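Local coordinates for protein tyrosine recombinase XerH (Helicobacter pylori, PDB 5JK0) that cuts and rejoins recombining DNA molecules as a site-specific tyrosine recombinase and takes part in chromosome segregation, at residues Y26-L31 / A68-I73; A77-K82 / K127-A132; G21-Y26 / L134-Y139. One frame throughout, in Å; residues are numbered along the deposited sequence.

Contact 1: residues Y26-L31 / A68-I73; sequences YKCTSL and AGLLGI. With nucleotides of chain G.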
loop_
_atom_site.group_PDB
_atom_site.type_symbol
_atom_site.label_atom_id
_atom_site.label_comp_id
_atom_site.label_asym_id
_atom_site.label_seq_id
_atom_site.Cartn_x
_atom_site.Cartn_y
_atom_site.Cartn_z
ATOM N N TYR D 26 14.603 11.057 29.676
ATOM C CA TYR D 26 13.149 10.963 29.663
ATOM C C TYR D 26 12.692 9.575 29.234
ATOM O O TYR D 26 11.749 9.021 29.799
ATOM C CB TYR D 26 12.546 12.019 28.736
ATOM C CG TYR D 26 11.121 11.717 28.331
ATOM C CD1 TYR D 26 10.080 11.838 29.244
ATOM C CD2 TYR D 26 10.816 11.310 27.039
ATOM C CE1 TYR D 26 8.776 11.559 28.881
ATOM C CE2 TYR D 26 9.515 11.031 26.666
ATOM C CZ TYR D 26 8.500 11.159 27.591
ATOM O OH TYR D 26 7.202 10.883 27.226
ATOM N N LYS D 27 13.366 9.019 28.232
ATOM C CA LYS D 27 13.029 7.691 27.737
ATOM C C LYS D 27 13.309 6.631 28.797
ATOM O O LYS D 27 12.580 5.650 28.905
ATOM C CB LYS D 27 13.805 7.377 26.457
ATOM C CG LYS D 27 13.556 8.361 25.324
ATOM C CD LYS D 27 12.076 8.485 24.999
ATOM C CE LYS D 27 11.522 7.199 24.408
ATOM N NZ LYS D 27 10.086 7.335 24.034
ATOM N N CYS D 28 14.358 6.839 29.585
ATOM C CA CYS D 28 14.710 5.902 30.647
ATOM C C CYS D 28 13.621 5.820 31.714
ATOM O O CYS D 28 13.433 4.778 32.340
ATOM C CB CYS D 28 16.041 6.293 31.292
ATOM S SG CYS D 28 17.498 5.883 30.306
ATOM N N THR D 29 12.905 6.922 31.913
ATOM C CA THR D 29 11.855 6.973 32.924
ATOM C C THR D 29 10.488 6.619 32.347
ATOM O O THR D 29 9.582 6.223 33.082
ATOM C CB THR D 29 11.777 8.366 33.581
ATOM O OG1 THR D 29 11.455 9.350 32.589
ATOM C CG2 THR D 29 13.104 8.724 34.232
ATOM N N SER D 30 10.339 6.757 31.033
ATOM C CA SER D 30 9.057 6.507 30.381
ATOM C C SER D 30 8.959 5.093 29.810
ATOM O O SER D 30 7.888 4.487 29.828
ATOM C CB SER D 30 8.813 7.535 29.273
ATOM O OG SER D 30 9.812 7.456 28.272
ATOM N N LEU D 31 10.069 4.572 29.298
ATOM C CA LEU D 31 10.086 3.210 28.771
ATOM C C LEU D 31 10.025 2.200 29.911
ATOM O O LEU D 31 10.250 2.547 31.071
ATOM C CB LEU D 31 11.328 2.967 27.910
ATOM C CG LEU D 31 11.410 3.756 26.601
ATOM C CD1 LEU D 31 12.719 3.467 25.875
ATOM C CD2 LEU D 31 10.219 3.447 25.707
ATOM N N ALA D 68 21.570 -3.289 32.715
ATOM C CA ALA D 68 20.928 -3.408 34.018
ATOM C C ALA D 68 19.510 -3.958 33.888
ATOM O O ALA D 68 18.944 -4.468 34.855
ATOM C CB ALA D 68 20.911 -2.063 34.727
ATOM N N GLY D 69 18.938 -3.848 32.693
ATOM C CA GLY D 69 17.606 -4.368 32.443
ATOM C C GLY D 69 16.703 -3.436 31.658
ATOM O O GLY D 69 15.645 -3.846 31.180
ATOM N N LEU D 70 17.112 -2.179 31.528
ATOM C CA LEU D 70 16.334 -1.200 30.775
ATOM C C LEU D 70 16.611 -1.358 29.282
ATOM O O LEU D 70 17.353 -0.575 28.689
ATOM C CB LEU D 70 16.660 0.222 31.241
ATOM C CG LEU D 70 15.482 1.185 31.407
ATOM C CD1 LEU D 70 15.935 2.473 32.077
ATOM C CD2 LEU D 70 14.822 1.482 30.066
ATOM N N LEU D 71 15.997 -2.375 28.684
ATOM C CA LEU D 71 16.304 -2.785 27.316
ATOM C C LEU D 71 15.904 -1.765 26.254
ATOM O O LEU D 71 16.575 -1.633 25.232
ATOM C CB LEU D 71 15.619 -4.119 27.012
ATOM C CG LEU D 71 15.907 -5.267 27.980
ATOM C CD1 LEU D 71 15.116 -6.505 27.591
ATOM C CD2 LEU D 71 17.397 -5.567 28.023
ATOM N N GLY D 72 14.813 -1.048 26.499
ATOM C CA GLY D 72 14.248 -0.147 25.509
ATOM C C GLY D 72 15.141 0.998 25.064
ATOM O O GLY D 72 14.927 1.578 23.999
ATOM N N ILE D 73 16.147 1.322 25.869
ATOM C CA ILE D 73 16.999 2.475 25.597
ATOM C C ILE D 73 17.916 2.252 24.388
ATOM O O ILE D 73 18.384 3.211 23.774
ATOM C CB ILE D 73 17.857 2.836 26.836
ATOM C CG1 ILE D 73 18.464 4.234 26.691
ATOM C CG2 ILE D 73 18.936 1.791 27.076
ATOM C CD1 ILE D 73 17.437 5.330 26.515
ATOM P P DT G 19 7.631 5.125 22.417
ATOM O OP1 DT G 19 6.660 6.220 22.628
ATOM O OP2 DT G 19 9.084 5.400 22.491
ATOM O "O5'" DT G 19 7.317 3.941 23.445
ATOM C "C5'" DT G 19 5.990 3.424 23.546
ATOM C "C4'" DT G 19 5.993 1.903 23.606
ATOM O "O4'" DT G 19 6.248 1.359 22.285
ATOM C "C3'" DT G 19 7.042 1.283 24.537
ATOM O "O3'" DT G 19 6.431 0.314 25.377
ATOM C "C2'" DT G 19 8.043 0.642 23.575
ATOM C "C1'" DT G 19 7.151 0.289 22.398
ATOM N N1 DT G 19 7.885 0.150 21.109
ATOM C C2 DT G 19 7.807 -1.035 20.414
ATOM O O2 DT G 19 7.161 -1.994 20.799
ATOM N N3 DT G 19 8.516 -1.059 19.243
ATOM C C4 DT G 19 9.280 -0.039 18.708
ATOM O O4 DT G 19 9.882 -0.157 17.646
ATOM C C5 DT G 19 9.320 1.177 19.487
ATOM C C7 DT G 19 10.117 2.353 19.007
ATOM C C6 DT G 19 8.628 1.212 20.636
ATOM P P DT G 20 7.219 -0.266 26.652
ATOM O OP1 DT G 20 6.215 -0.527 27.707
ATOM O OP2 DT G 20 8.362 0.631 26.928
ATOM O "O5'" DT G 20 7.805 -1.663 26.139
ATOM C "C5'" DT G 20 6.916 -2.705 25.755
ATOM C "C4'" DT G 20 7.664 -3.838 25.075
ATOM O "O4'" DT G 20 8.207 -3.379 23.817
ATOM C "C3'" DT G 20 8.849 -4.408 25.867
ATOM O "O3'" DT G 20 8.595 -5.770 26.205
ATOM C "C2'" DT G 20 10.052 -4.267 24.917
ATOM C "C1'" DT G 20 9.388 -4.085 23.561
ATOM N N1 DT G 20 10.211 -3.303 22.592
ATOM C C2 DT G 20 10.627 -3.903 21.427
ATOM O O2 DT G 20 10.358 -5.056 21.136
ATOM N N3 DT G 20 11.374 -3.101 20.604
ATOM C C4 DT G 20 11.741 -1.787 20.829
ATOM O O4 DT G 20 12.417 -1.148 20.028
ATOM C C5 DT G 20 11.272 -1.217 22.070
ATOM C C7 DT G 20 11.607 0.202 22.423
ATOM C C6 DT G 20 10.538 -1.994 22.883
ATOM P P DT G 21 9.680 -6.628 27.026
ATOM O OP1 DT G 21 8.930 -7.565 27.889
ATOM O OP2 DT G 21 10.656 -5.700 27.638
ATOM O "O5'" DT G 21 10.431 -7.472 25.892
ATOM C "C5'" DT G 21 9.681 -8.346 25.054
ATOM C "C4'" DT G 21 10.506 -8.812 23.868
ATOM O "O4'" DT G 21 10.934 -7.680 23.097
ATOM C "C3'" DT G 21 11.793 -9.544 24.221
ATOM O "O3'" DT G 21 11.563 -10.948 24.257
ATOM C "C2'" DT G 21 12.760 -9.166 23.084
ATOM C "C1'" DT G 21 12.007 -8.093 22.292
ATOM N N1 DT G 21 12.847 -6.912 21.953
ATOM C C2 DT G 21 13.462 -6.859 20.725
ATOM O O2 DT G 21 13.346 -7.733 19.885
ATOM N N3 DT G 21 14.219 -5.740 20.510
ATOM C C4 DT G 21 14.422 -4.689 21.384
ATOM O O4 DT G 21 15.122 -3.723 21.098
ATOM C C5 DT G 21 13.751 -4.807 22.658
ATOM C C7 DT G 21 13.897 -3.728 23.689
ATOM C C6 DT G 21 13.007 -5.901 22.880
#

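Contact 2: residues A77-K82 / K127-A132; sequences ALPLLK and KNYRIA. With nucleotides of chain H.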
loop_
_atom_site.group_PDB
_atom_site.type_symbol
_atom_site.label_atom_id
_atom_site.label_comp_id
_atom_site.label_asym_id
_atom_site.label_seq_id
_atom_site.Cartn_x
_atom_site.Cartn_y
_atom_site.Cartn_z
ATOM N N ALA D 77 19.452 5.200 21.775
ATOM C CA ALA D 77 20.778 5.674 22.167
ATOM C C ALA D 77 21.749 5.810 20.994
ATOM O O ALA D 77 22.176 6.916 20.659
ATOM C CB ALA D 77 21.369 4.750 23.223
ATOM N N LEU D 78 22.097 4.684 20.379
ATOM C CA LEU D 78 23.102 4.664 19.316
ATOM C C LEU D 78 22.772 5.550 18.101
ATOM O O LEU D 78 23.641 6.292 17.645
ATOM C CB LEU D 78 23.351 3.223 18.853
ATOM C CG LEU D 78 24.391 3.025 17.746
ATOM C CD1 LEU D 78 25.388 1.943 18.129
ATOM C CD2 LEU D 78 23.715 2.681 16.428
ATOM N N PRO D 79 21.532 5.481 17.568
ATOM C CA PRO D 79 21.271 6.308 16.380
ATOM C C PRO D 79 21.427 7.813 16.616
ATOM O O PRO D 79 21.849 8.529 15.707
ATOM C CB PRO D 79 19.816 5.973 16.034
ATOM C CG PRO D 79 19.596 4.623 16.605
ATOM C CD PRO D 79 20.382 4.612 17.879
ATOM N N LEU D 80 21.102 8.282 17.816
ATOM C CA LEU D 80 21.187 9.709 18.115
ATOM C C LEU D 80 22.629 10.152 18.367
ATOM O O LEU D 80 22.998 11.283 18.056
ATOM C CB LEU D 80 20.305 10.059 19.315
ATOM C CG LEU D 80 18.801 9.872 19.090
ATOM C CD1 LEU D 80 18.001 10.451 20.246
ATOM C CD2 LEU D 80 18.366 10.491 17.767
ATOM N N LEU D 81 23.442 9.261 18.926
ATOM C CA LEU D 81 24.858 9.550 19.117
ATOM C C LEU D 81 25.571 9.586 17.768
ATOM O O LEU D 81 26.543 10.319 17.585
ATOM C CB LEU D 81 25.507 8.518 20.040
ATOM C CG LEU D 81 24.977 8.470 21.473
ATOM C CD1 LEU D 81 25.771 7.479 22.307
ATOM C CD2 LEU D 81 25.008 9.852 22.105
ATOM N N LYS D 82 25.079 8.786 16.826
ATOM C CA LYS D 82 25.592 8.801 15.462
ATOM C C LYS D 82 25.303 10.141 14.795
ATOM O O LYS D 82 26.138 10.673 14.060
ATOM C CB LYS D 82 24.979 7.668 14.634
ATOM C CG LYS D 82 25.422 6.271 15.036
ATOM C CD LYS D 82 26.896 6.048 14.752
ATOM C CE LYS D 82 27.291 4.607 15.031
ATOM N NZ LYS D 82 26.478 3.651 14.226
ATOM N N LYS D 127 14.291 1.972 9.698
ATOM C CA LYS D 127 13.054 2.403 10.340
ATOM C C LYS D 127 13.288 2.818 11.788
ATOM O O LYS D 127 12.706 3.794 12.261
ATOM C CB LYS D 127 12.003 1.295 10.277
ATOM C CG LYS D 127 11.546 0.963 8.869
ATOM C CD LYS D 127 10.454 -0.091 8.876
ATOM C CE LYS D 127 9.971 -0.386 7.466
ATOM N NZ LYS D 127 8.873 -1.387 7.459
ATOM N N ASN D 128 14.143 2.076 12.486
ATOM C CA ASN D 128 14.476 2.388 13.873
ATOM C C ASN D 128 15.191 3.730 14.001
ATOM O O ASN D 128 14.924 4.499 14.925
ATOM C CB ASN D 128 15.343 1.283 14.478
ATOM C CG ASN D 128 14.598 -0.027 14.626
ATOM O OD1 ASN D 128 13.368 -0.054 14.688
ATOM N ND2 ASN D 128 15.342 -1.124 14.690
ATOM N N TYR D 129 16.105 3.998 13.073
ATOM C CA TYR D 129 16.813 5.272 13.030
ATOM C C TYR D 129 15.839 6.426 12.829
ATOM O O TYR D 129 15.943 7.462 13.486
ATOM C CB TYR D 129 17.858 5.272 11.912
ATOM C CG TYR D 129 19.188 4.664 12.291
ATOM C CD1 TYR D 129 19.263 3.395 12.847
ATOM C CD2 TYR D 129 20.372 5.354 12.074
ATOM C CE1 TYR D 129 20.480 2.836 13.191
ATOM C CE2 TYR D 129 21.593 4.803 12.411
ATOM C CZ TYR D 129 21.641 3.543 12.968
ATOM O OH TYR D 129 22.857 2.992 13.304
ATOM N N ARG D 130 14.896 6.234 11.914
ATOM C CA ARG D 130 13.886 7.240 11.613
ATOM C C ARG D 130 13.020 7.541 12.834
ATOM O O ARG D 130 12.798 8.702 13.175
ATOM C CB ARG D 130 13.010 6.779 10.446
ATOM C CG ARG D 130 11.854 7.709 10.127
ATOM C CD ARG D 130 11.020 7.166 8.977
ATOM N NE ARG D 130 9.831 7.977 8.734
ATOM C CZ ARG D 130 8.671 7.805 9.359
ATOM N NH1 ARG D 130 8.543 6.847 10.268
ATOM N NH2 ARG D 130 7.639 8.589 9.078
ATOM N N ILE D 131 12.538 6.487 13.485
ATOM C CA ILE D 131 11.724 6.621 14.690
ATOM C C ILE D 131 12.492 7.347 15.796
ATOM O O ILE D 131 11.930 8.169 16.524
ATOM C CB ILE D 131 11.257 5.242 15.204
ATOM C CG1 ILE D 131 10.292 4.601 14.205
ATOM C CG2 ILE D 131 10.590 5.362 16.567
ATOM C CD1 ILE D 131 9.873 3.197 14.580
ATOM N N ALA D 132 13.784 7.049 15.906
ATOM C CA ALA D 132 14.636 7.685 16.906
ATOM C C ALA D 132 14.764 9.184 16.651
ATOM O O ALA D 132 14.619 9.993 17.568
ATOM C CB ALA D 132 16.008 7.032 16.924
ATOM P P DA H 11 15.598 -8.534 9.623
ATOM O OP1 DA H 11 15.041 -9.904 9.608
ATOM O OP2 DA H 11 16.170 -7.957 8.388
ATOM O "O5'" DA H 11 14.482 -7.514 10.154
ATOM C "C5'" DA H 11 13.210 -7.996 10.572
ATOM C "C4'" DA H 11 13.268 -8.546 11.988
ATOM O "O4'" DA H 11 13.808 -7.536 12.882
ATOM C "C3'" DA H 11 11.914 -8.958 12.568
ATOM O "O3'" DA H 11 12.004 -10.244 13.161
ATOM C "C2'" DA H 11 11.611 -7.877 13.605
ATOM C "C1'" DA H 11 13.004 -7.444 14.033
ATOM N N9 DA H 11 13.053 -6.068 14.523
ATOM C C8 DA H 11 13.524 -4.973 13.855
ATOM N N7 DA H 11 13.439 -3.858 14.540
ATOM C C5 DA H 11 12.870 -4.247 15.741
ATOM C C6 DA H 11 12.516 -3.529 16.902
ATOM N N6 DA H 11 12.696 -2.212 17.037
ATOM N N1 DA H 11 11.968 -4.223 17.922
ATOM C C2 DA H 11 11.790 -5.542 17.784
ATOM N N3 DA H 11 12.081 -6.323 16.744
ATOM C C4 DA H 11 12.624 -5.607 15.747
HETATM O O HOH W 1 25.468 3.773 11.329
#

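Contact 3: residues G21-Y26 / L134-Y139; sequences GRFLRY and LGLFSY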
loop_
_atom_site.group_PDB
_atom_site.type_symbol
_atom_site.label_atom_id
_atom_site.label_comp_id
_atom_site.label_asym_id
_atom_site.label_seq_id
_atom_site.Cartn_x
_atom_site.Cartn_y
_atom_site.Cartn_z
ATOM N N GLY D 21 20.784 14.367 25.740
ATOM C CA GLY D 21 20.880 13.864 27.097
ATOM C C GLY D 21 19.563 13.963 27.843
ATOM O O GLY D 21 19.189 13.053 28.581
ATOM N N ARG D 22 18.857 15.073 27.646
ATOM C CA ARG D 22 17.553 15.274 28.267
ATOM C C ARG D 22 16.529 14.278 27.734
ATOM O O ARG D 22 15.725 13.734 28.491
ATOM C CB ARG D 22 17.059 16.704 28.031
ATOM C CG ARG D 22 17.843 17.766 28.780
ATOM C CD ARG D 22 17.538 19.151 28.235
ATOM N NE ARG D 22 18.246 20.200 28.964
ATOM C CZ ARG D 22 18.464 21.422 28.486
ATOM N NH1 ARG D 22 18.037 21.746 27.273
ATOM N NH2 ARG D 22 19.116 22.316 29.217
ATOM N N PHE D 23 16.564 14.047 26.426
ATOM C CA PHE D 23 15.636 13.124 25.784
ATOM C C PHE D 23 15.862 11.686 26.240
ATOM O O PHE D 23 14.913 10.971 26.556
ATOM C CB PHE D 23 15.759 13.213 24.262
ATOM C CG PHE D 23 14.936 12.193 23.527
ATOM C CD1 PHE D 23 13.556 12.299 23.485
ATOM C CD2 PHE D 23 15.542 11.135 22.870
ATOM C CE1 PHE D 23 12.794 11.366 22.805
ATOM C CE2 PHE D 23 14.785 10.197 22.189
ATOM C CZ PHE D 23 13.410 10.315 22.155
ATOM N N LEU D 24 17.125 11.271 26.279
ATOM C CA LEU D 24 17.466 9.905 26.661
ATOM C C LEU D 24 17.132 9.624 28.123
ATOM O O LEU D 24 16.799 8.495 28.480
ATOM C CB LEU D 24 18.948 9.631 26.395
ATOM C CG LEU D 24 19.348 9.533 24.921
ATOM C CD1 LEU D 24 20.847 9.330 24.776
ATOM C CD2 LEU D 24 18.583 8.407 24.238
ATOM N N ARG D 25 17.217 10.648 28.968
ATOM C CA ARG D 25 16.850 10.488 30.370
ATOM C C ARG D 25 15.343 10.325 30.503
ATOM O O ARG D 25 14.862 9.556 31.334
ATOM C CB ARG D 25 17.322 11.677 31.210
ATOM C CG ARG D 25 17.141 11.461 32.709
ATOM C CD ARG D 25 17.412 12.723 33.508
ATOM N NE ARG D 25 17.444 12.458 34.944
ATOM C CZ ARG D 25 16.368 12.414 35.723
ATOM N NH1 ARG D 25 16.495 12.165 37.020
ATOM N NH2 ARG D 25 15.163 12.616 35.207
ATOM N N TYR D 26 14.603 11.057 29.676
ATOM C CA TYR D 26 13.149 10.963 29.663
ATOM C C TYR D 26 12.692 9.575 29.234
ATOM O O TYR D 26 11.749 9.021 29.799
ATOM C CB TYR D 26 12.546 12.019 28.736
ATOM C CG TYR D 26 11.121 11.717 28.331
ATOM C CD1 TYR D 26 10.080 11.838 29.244
ATOM C CD2 TYR D 26 10.816 11.310 27.039
ATOM C CE1 TYR D 26 8.776 11.559 28.881
ATOM C CE2 TYR D 26 9.515 11.031 26.666
ATOM C CZ TYR D 26 8.500 11.159 27.591
ATOM O OH TYR D 26 7.202 10.883 27.226
ATOM N N LEU D 134 12.755 11.089 14.859
ATOM C CA LEU D 134 11.446 11.710 15.020
ATOM C C LEU D 134 11.142 11.983 16.488
ATOM O O LEU D 134 10.577 13.020 16.829
ATOM C CB LEU D 134 10.350 10.827 14.416
ATOM C CG LEU D 134 10.305 10.724 12.890
ATOM C CD1 LEU D 134 9.189 9.789 12.450
ATOM C CD2 LEU D 134 10.136 12.100 12.262
ATOM N N GLY D 135 11.523 11.047 17.351
ATOM C CA GLY D 135 11.283 11.180 18.776
ATOM C C GLY D 135 12.064 12.315 19.411
ATOM O O GLY D 135 11.551 13.024 20.277
ATOM N N LEU D 136 13.309 12.491 18.977
ATOM C CA LEU D 136 14.176 13.521 19.538
ATOM C C LEU D 136 13.640 14.925 19.278
ATOM O O LEU D 136 13.524 15.732 20.197
ATOM C CB LEU D 136 15.592 13.398 18.971
ATOM C CG LEU D 136 16.575 14.491 19.401
ATOM C CD1 LEU D 136 16.771 14.485 20.913
ATOM C CD2 LEU D 136 17.911 14.338 18.685
ATOM N N PHE D 137 13.313 15.210 18.022
ATOM C CA PHE D 137 12.896 16.554 17.635
ATOM C C PHE D 137 11.430 16.826 17.967
ATOM O O PHE D 137 11.011 17.981 18.046
ATOM C CB PHE D 137 13.163 16.781 16.146
ATOM C CG PHE D 137 14.625 16.844 15.805
ATOM C CD1 PHE D 137 15.338 18.021 15.972
ATOM C CD2 PHE D 137 15.291 15.724 15.336
ATOM C CE1 PHE D 137 16.686 18.082 15.672
ATOM C CE2 PHE D 137 16.640 15.778 15.033
ATOM C CZ PHE D 137 17.337 16.959 15.203
ATOM N N SER D 138 10.654 15.764 18.165
ATOM C CA SER D 138 9.302 15.918 18.688
ATOM C C SER D 138 9.392 16.341 20.147
ATOM O O SER D 138 8.592 17.141 20.630
ATOM C CB SER D 138 8.500 14.622 18.552
ATOM O OG SER D 138 7.217 14.751 19.144
ATOM N N TYR D 139 10.386 15.794 20.839
ATOM C CA TYR D 139 10.642 16.122 22.235
ATOM C C TYR D 139 11.127 17.561 22.385
ATOM O O TYR D 139 10.706 18.275 23.295
ATOM C CB TYR D 139 11.669 15.148 22.822
ATOM C CG TYR D 139 12.072 15.440 24.251
ATOM C CD1 TYR D 139 11.319 14.964 25.318
ATOM C CD2 TYR D 139 13.214 16.181 24.532
ATOM C CE1 TYR D 139 11.689 15.227 26.624
ATOM C CE2 TYR D 139 13.590 16.447 25.833
ATOM C CZ TYR D 139 12.826 15.968 26.875
ATOM O OH TYR D 139 13.204 16.235 28.170
#

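Contact 1: residues Y26-L31 / A68-I73
C28 presents a low ridge to two knobs of the 68-73 loop. One is the CD1 branch of L70, whose methyl lies 3.4 Å from C28 O and also touches C28 CB. The other is the tip of I73: with chi1 at -165° swinging CG1 away from the backbone N and chi2 at 59° folding CD1 back, the methyl ends 3.8 Å from C28 SG, and K27 CB makes a looser contact with it. In return, L31 pushes a knob into the hollow over G72, where L31 CD1 rests 3.5 Å from G72 O. G72 has no side chain, and the L31 methyl lies directly against its backbone, at the carbonyl.

The loop that offers these bumps joins helix 55-68 to helix 74-93 in the SAM-like DNA-binding domain of this phage-integrase family member; it starts with a Schellman motif at G69, followed by an inverse gamma turn centred on L70.

The same residues also meet DNA. K27, bent at chi2 and chi3, turns away from the loop and brings NZ to 2.7 Å from OP2 of DT19 of chain G in a hydrogen bond. L31 is forked between protein and DNA: while CD1 sits over G72, CD2 packs 3.6 Å from OP2 of DT20 of chain G. G72 O meets the thymine methyl of that nucleotide, C7, at 3.9 Å.

Contact 2: residues A77-K82 / K127-A132
P79 sets its CB and CG edge on one face of the Y129 ring, and this CH-pi contact forms the middle of the interface. P79 CB is 3.9 Å from the ring centroid and only 7° off the ring normal, so it stands over the centre of the face, while CG of the same proline lies above the CD1–CE1 side. The CA atoms of P79 and Y129 are the closest pair between the segments, 5.7 Å apart, which agrees with a contact made near the crossing point.

Van der Waals packing extends from there. P79 CB also meets A132 CB at 4.1 Å, and L80 CD2 lies 4.3 Å from A132 CB, so the small alanine is touched by two residues of the opposing helix. L78 sends CD2 to 3.3 Å from Y129 OH, meeting the phenol obliquely.

The polar contacts are looser. K82, its chain bent at chi2 and chi4, holds NZ 3.8 Å from Y129 OH, and a water bridges the two groups: it accepts a hydrogen bond from NZ, whereas its link to the hydroxyl is long and weak. N128 turns from the helix pair to the DNA. Its OD1 accepts from N6 of DA11 of chain H at 3.3 Å, and its ND2 donates weakly to N7, a bidentate reading of the adenine's Hoogsteen edge.

The 77-82 and 127-132 segments, on helices 74-93 and 123-143 of the core-binding domain, cross at -73°, their axes 9.1 Å apart. Helix 107-117 packs on K82 through F113 and Y117 and on Y129 through L114, and helix 55-68 lies against A77 and L81.

Contact 3: residues G21-Y26 / L134-Y139
The local axes of helix 21-26 and helix 134-139 approach to 10.0 Å and run at 106° to each other, with F23 and L136 the nearest CA pair. F23 fills the crossing. A chi1 of 174° swings its ring out across the gap, so that L136 CA sits over the centre of one face, 4.0 Å from the centroid; the far end of the ring meets G135, with F23 CE1 3.3 Å from G135 O. G135, with no side chain, lets the ring lie against its backbone.

Y139 answers from the other helix. Its ring receives the edge of F23 in an offset edge-to-face pair, planes at 64°, and F23 CA also lies over its face. The hydroxyl reaches the backbone of R22, with Y139 OH 3.6 Å from R22 O, without being a hydrogen bond, while the R22 guanidinium turns away to a salt bridge with E8. Y26 lies beside Y139, the two rings not far from parallel but displaced so much that little of one covers the other, and Y26 CB touches Y139 CE1 at 3.9 Å.

F23, Y26 and Y139 thus form an aromatic cluster, partly buried, at a steep helix crossing of the all-helical SAM-like domain of a phage integrase.

How the contacts relate
All three contacts lie in the N-terminal helical SAM-like domain, with centres 11 to 15 Å apart. Along the chain contact 1 is complete before contact 2 begins, and the segments of contact 3, which brings helix 12-30 against helix 123-143, span them both. Contacts 1 and 3 share helix 12-30 and residue Y26; contacts 2 and 3 share helix 123-143. Contact 3 is packed against both of the others: I73 CD1 lies 3.8 Å from L24 O, and L80 CD1 lies 3.7 Å from F23 CD2. Helix 74-93 thus packs between the domain's first helix and helix 123-143, while contacts 1 and 2 carry residues that bind DNA, K27 at a phosphate and N128 at a base.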